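Local coordinates for uncharacterized protein lp_2219 (Lactobacillus plantarum, PDB 3HFQ) that is of unknown function but folds as a seven-bladed beta-propeller of the lactonase family, consistent with hydrolysis of a sugar lactone, at residues 143-148 and 189-194; 199-204 and 212-217. The protein carries 1 engineered substitution. All coordinates share one frame; numbering follows the deposited sequence.

Contact 1 of 2, residues 143-148 and 189-194; sequences IHYTDL and PRHLVF. With PO4 (phosphate ion), chain C.
Chi1 of Arg-190 (-168°) turns CG away from the backbone N, and the chain runs extended to NE, passing across one face of the His-144 imidazole; its CG sits 3.9 Å from the ring centroid in a CH-pi contact. The guanidinium lies over the same ring, tilted 44° against it, and both groups grip one phosphate, probably from the crystallisation liquor. NE and NH2 of Arg-190 both donate to O2, at 2.8 and 2.9 Å, while His-144 NE2 donates to O4 at 2.7 Å. Next along, the His-191 ring is sandwiched: NH1 of Arg-190 stands over its centre, and Tyr-145 CD2 comes to the opposite face near the rim, 3.8 Å from His-191 CG. Tyr-145, its ring swung beside its own carbonyl carbon (chi1 178°), then lays CE1 3.8 Å from Leu-192 CG, and a water bridges its OH to Leu-192 O. Side chains thus fill the gap between two nearly parallel strands, the innermost of successive propeller blades. Arg-259 also hydrogen-bonds the phosphate and Glu-206 forms a salt bridge with Arg-190; strands 154-158 and 200-205 flank the pair, and Tyr-90 of strand 90-94 packs against Tyr-145 and His-191.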
# COMPACT_ATOMS: atom_id res chain seq x y z
N ILE A 143 0.40 0.93 13.35
CA ILE A 143 -0.47 0.28 12.37
C ILE A 143 -0.12 0.81 10.98
O ILE A 143 -0.04 2.02 10.78
CB ILE A 143 -1.97 0.55 12.69
CG1 ILE A 143 -2.27 0.15 14.13
CG2 ILE A 143 -2.85 -0.25 11.75
CD1 ILE A 143 -1.97 -1.31 14.45
N HIS A 144 0.06 -0.08 10.02
CA HIS A 144 0.46 0.34 8.68
C HIS A 144 -0.40 -0.20 7.54
O HIS A 144 -0.15 0.11 6.37
CB HIS A 144 1.91 -0.08 8.43
CG HIS A 144 2.72 0.95 7.70
ND1 HIS A 144 2.26 1.59 6.58
CD2 HIS A 144 3.95 1.45 7.95
CE1 HIS A 144 3.18 2.45 6.16
NE2 HIS A 144 4.21 2.39 6.98
N TYR A 145 -1.41 -0.99 7.87
CA TYR A 145 -2.25 -1.59 6.85
C TYR A 145 -3.60 -1.99 7.42
O TYR A 145 -3.67 -2.57 8.51
CB TYR A 145 -1.52 -2.81 6.26
CG TYR A 145 -2.25 -3.60 5.19
CD1 TYR A 145 -3.18 -4.58 5.53
CD2 TYR A 145 -1.97 -3.39 3.84
CE1 TYR A 145 -3.82 -5.34 4.54
CE2 TYR A 145 -2.61 -4.13 2.84
CZ TYR A 145 -3.53 -5.11 3.20
OH TYR A 145 -4.17 -5.85 2.23
N THR A 146 -4.66 -1.64 6.70
CA THR A 146 -6.03 -1.96 7.09
C THR A 146 -6.80 -2.24 5.81
O THR A 146 -7.29 -1.32 5.16
CB THR A 146 -6.72 -0.79 7.82
OG1 THR A 146 -6.62 0.40 7.02
CG2 THR A 146 -6.07 -0.53 9.18
N ASP A 147 -6.90 -3.51 5.44
CA ASP A 147 -7.63 -3.86 4.22
C ASP A 147 -8.36 -5.19 4.36
O ASP A 147 -8.07 -5.99 5.25
CB ASP A 147 -6.68 -3.88 3.02
CG ASP A 147 -7.29 -3.23 1.79
OD1 ASP A 147 -8.52 -3.40 1.58
OD2 ASP A 147 -6.56 -2.56 1.02
N LEU A 148 -9.30 -5.43 3.45
CA LEU A 148 -10.14 -6.63 3.46
C LEU A 148 -9.51 -7.98 3.12
O LEU A 148 -8.62 -8.07 2.28
CB LEU A 148 -11.34 -6.40 2.53
CG LEU A 148 -12.26 -5.24 2.90
CD1 LEU A 148 -13.22 -4.96 1.75
CD2 LEU A 148 -13.03 -5.57 4.18
N PRO A 189 6.29 -6.34 10.31
CA PRO A 189 5.30 -6.50 9.23
C PRO A 189 4.72 -5.16 8.80
O PRO A 189 4.44 -4.31 9.63
CB PRO A 189 4.26 -7.42 9.87
CG PRO A 189 4.28 -6.97 11.31
CD PRO A 189 5.77 -6.86 11.59
N ARG A 190 4.52 -4.99 7.50
CA ARG A 190 4.03 -3.71 6.98
C ARG A 190 2.76 -3.83 6.15
O ARG A 190 1.71 -3.30 6.53
CB ARG A 190 5.14 -3.05 6.16
CG ARG A 190 4.88 -1.58 5.78
CD ARG A 190 6.07 -1.06 4.96
NE ARG A 190 5.97 0.36 4.65
CZ ARG A 190 5.27 0.88 3.64
NH1 ARG A 190 4.60 0.09 2.82
NH2 ARG A 190 5.26 2.19 3.46
N HIS A 191 2.87 -4.49 5.00
CA HIS A 191 1.74 -4.69 4.08
C HIS A 191 1.64 -6.16 3.70
O HIS A 191 2.61 -6.92 3.85
CB HIS A 191 1.93 -3.90 2.78
CG HIS A 191 1.62 -2.43 2.89
ND1 HIS A 191 1.44 -1.65 1.77
CD2 HIS A 191 1.47 -1.63 3.95
CE1 HIS A 191 1.19 -0.41 2.15
NE2 HIS A 191 1.20 -0.36 3.47
N LEU A 192 0.48 -6.56 3.19
CA LEU A 192 0.27 -7.93 2.73
C LEU A 192 -0.65 -7.91 1.52
O LEU A 192 -1.25 -6.88 1.20
CB LEU A 192 -0.33 -8.80 3.84
CG LEU A 192 -1.74 -8.57 4.42
CD1 LEU A 192 -2.82 -8.95 3.40
CD2 LEU A 192 -1.89 -9.44 5.66
N VAL A 193 -0.74 -9.04 0.84
CA VAL A 193 -1.60 -9.17 -0.33
C VAL A 193 -2.06 -10.63 -0.39
O VAL A 193 -1.28 -11.54 -0.15
CB VAL A 193 -0.85 -8.78 -1.64
CG1 VAL A 193 0.32 -9.74 -1.89
CG2 VAL A 193 -1.82 -8.79 -2.81
N PHE A 194 -3.34 -10.84 -0.70
CA PHE A 194 -3.90 -12.18 -0.78
C PHE A 194 -3.86 -12.74 -2.19
O PHE A 194 -3.88 -12.00 -3.17
CB PHE A 194 -5.37 -12.19 -0.31
CG PHE A 194 -5.54 -12.24 1.18
CD1 PHE A 194 -5.62 -11.08 1.92
CD2 PHE A 194 -5.62 -13.47 1.83
CE1 PHE A 194 -5.79 -11.13 3.31
CE2 PHE A 194 -5.80 -13.53 3.22
CZ PHE A 194 -5.88 -12.36 3.95
P PO4 C . 7.32 3.35 6.97
O1 PO4 C . 8.65 4.19 7.08
O2 PO4 C . 7.27 2.64 5.56
O3 PO4 C . 7.28 2.26 8.11
O4 PO4 C . 6.08 4.30 7.11
O HOH W 1 -3.69 -5.96 -0.30

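Contact 2 of 2, residues 199-204 and 212-217; sequences QYAFLA and ASLKYD
Lys-215 reaches past Tyr-200, its antiparallel neighbour, to Gln-199. From CB, on the face of the sheet it shares with Tyr-200, CG leaves anti to the backbone N, and contacts begin there, 4.0 Å from Gln-199 O. A bend at chi2 (73°) carries CD to 3.5 Å from Tyr-200 CE1 and 3.3 Å from Gln-199 O. CE follows alongside the glutamine, 3.5 Å from its OE1, and a second bend at chi4 (67°) sets NZ to donate to Gln-199 OE1 at 2.8 Å, over a longer 3.2 Å to Gln-199 O, which also accepts from Tyr-216 N, and weakly to Tyr-216 O. This is one end of the hairpin formed by the two middle strands of a four-stranded propeller blade, where the hydrogen-bonded pairs Ala-201 with Leu-214 and Leu-203 with Ala-212 alternate with non-hydrogen-bonded ones. Cut back to an alanine here, the chain would probably leave Gln-199 OE1 without its charged mate and the Tyr-200 ring without the CD that lies against it. On the other face, Leu-214 CD1 meets Leu-203 CB at 4.1 Å. On the face of Tyr-200 and Lys-215, Ser-213 OG lies at the edge of the Phe-202 ring, 3.6 Å from CD1, while hydrogen-bonding to Gly-273 O.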
# COMPACT_ATOMS: atom_id res chain seq x y z
N GLN A 199 -6.65 -18.31 -0.51
CA GLN A 199 -6.06 -19.31 0.38
C GLN A 199 -4.73 -18.89 1.00
O GLN A 199 -4.37 -19.36 2.08
CB GLN A 199 -5.87 -20.63 -0.37
CG GLN A 199 -7.16 -21.26 -0.86
CD GLN A 199 -7.95 -21.89 0.27
OE1 GLN A 199 -7.49 -22.85 0.90
NE2 GLN A 199 -9.14 -21.36 0.53
N TYR A 200 -4.01 -18.01 0.32
CA TYR A 200 -2.70 -17.56 0.79
C TYR A 200 -2.55 -16.04 0.85
O TYR A 200 -3.23 -15.31 0.14
CB TYR A 200 -1.60 -18.10 -0.13
CG TYR A 200 -1.58 -19.61 -0.22
CD1 TYR A 200 -0.84 -20.37 0.69
CD2 TYR A 200 -2.33 -20.28 -1.18
CE1 TYR A 200 -0.86 -21.76 0.64
CE2 TYR A 200 -2.36 -21.67 -1.24
CZ TYR A 200 -1.62 -22.41 -0.32
OH TYR A 200 -1.65 -23.78 -0.36
N ALA A 201 -1.65 -15.59 1.72
CA ALA A 201 -1.36 -14.17 1.85
C ALA A 201 0.15 -14.06 1.93
O ALA A 201 0.82 -14.94 2.47
CB ALA A 201 -2.01 -13.60 3.12
N PHE A 202 0.69 -12.97 1.40
CA PHE A 202 2.13 -12.75 1.41
C PHE A 202 2.35 -11.46 2.17
O PHE A 202 1.84 -10.40 1.80
CB PHE A 202 2.64 -12.68 -0.03
CG PHE A 202 2.29 -13.91 -0.82
CD1 PHE A 202 3.04 -15.08 -0.69
CD2 PHE A 202 1.16 -13.93 -1.63
CE1 PHE A 202 2.65 -16.26 -1.34
CE2 PHE A 202 0.77 -15.10 -2.29
CZ PHE A 202 1.52 -16.26 -2.14
N LEU A 203 3.10 -11.57 3.26
CA LEU A 203 3.35 -10.44 4.16
C LEU A 203 4.75 -9.86 4.05
O LEU A 203 5.75 -10.58 4.19
CB LEU A 203 3.09 -10.91 5.59
CG LEU A 203 3.38 -9.99 6.78
CD1 LEU A 203 2.33 -8.89 6.86
CD2 LEU A 203 3.38 -10.82 8.05
N ALA A 204 4.83 -8.56 3.82
CA ALA A 204 6.13 -7.92 3.70
C ALA A 204 6.63 -7.48 5.07
O ALA A 204 5.91 -6.84 5.84
CB ALA A 204 6.04 -6.72 2.77
N ALA A 212 6.87 -13.22 4.33
CA ALA A 212 6.37 -14.43 4.96
C ALA A 212 5.18 -14.93 4.15
O ALA A 212 4.29 -14.15 3.81
CB ALA A 212 5.93 -14.13 6.39
N SER A 213 5.18 -16.21 3.81
CA SER A 213 4.05 -16.78 3.09
C SER A 213 3.12 -17.28 4.19
O SER A 213 3.58 -17.94 5.13
CB SER A 213 4.48 -17.95 2.19
OG SER A 213 5.15 -17.49 1.03
N LEU A 214 1.83 -16.98 4.07
CA LEU A 214 0.86 -17.39 5.08
C LEU A 214 -0.31 -18.12 4.45
O LEU A 214 -0.71 -17.80 3.32
CB LEU A 214 0.31 -16.18 5.83
CG LEU A 214 1.28 -15.10 6.32
CD1 LEU A 214 0.49 -13.89 6.80
CD2 LEU A 214 2.16 -15.66 7.44
N LYS A 215 -0.86 -19.09 5.17
CA LYS A 215 -2.04 -19.81 4.71
C LYS A 215 -3.19 -19.17 5.48
O LYS A 215 -3.11 -19.00 6.70
CB LYS A 215 -1.95 -21.30 5.06
CG LYS A 215 -3.18 -22.11 4.67
CD LYS A 215 -3.26 -22.32 3.16
CE LYS A 215 -4.57 -22.99 2.75
NZ LYS A 215 -5.74 -22.09 2.99
N TYR A 216 -4.26 -18.80 4.79
CA TYR A 216 -5.41 -18.18 5.44
C TYR A 216 -6.61 -19.13 5.38
O TYR A 216 -6.87 -19.73 4.34
CB TYR A 216 -5.77 -16.87 4.75
CG TYR A 216 -6.96 -16.15 5.36
CD1 TYR A 216 -6.86 -15.56 6.62
CD2 TYR A 216 -8.17 -16.05 4.68
CE1 TYR A 216 -7.95 -14.88 7.19
CE2 TYR A 216 -9.26 -15.38 5.23
CZ TYR A 216 -9.14 -14.80 6.49
OH TYR A 216 -10.21 -14.12 7.03
N ASP A 217 -7.33 -19.25 6.49
CA ASP A 217 -8.50 -20.11 6.55
C ASP A 217 -9.74 -19.26 6.82
O ASP A 217 -9.86 -18.65 7.88
CB ASP A 217 -8.34 -21.16 7.66
CG ASP A 217 -9.47 -22.18 7.67
OD1 ASP A 217 -10.40 -22.06 6.85
OD2 ASP A 217 -9.41 -23.11 8.50

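Following the chain from the N terminus, 143-148 opens one blade, whose remaining strands run out through 154-158 and 163-169 to 175-182 before the chain returns inward at 189-194. Contact 1 closes that forty-residue excursion and sets the first strands of two consecutive blades beside each other. Only then does contact 2 begin, so the two lie in series and neither nests nor crosses; it closes a short hairpin, with seven residues between 199-204 and 212-217. One works between blades near the propeller axis, the other within a blade farther out. Strand 189-194 joins them, since it pairs directly with 200-205 through Arg-190, His-191 and Ala-204, and strand 222-230 then completes this blade.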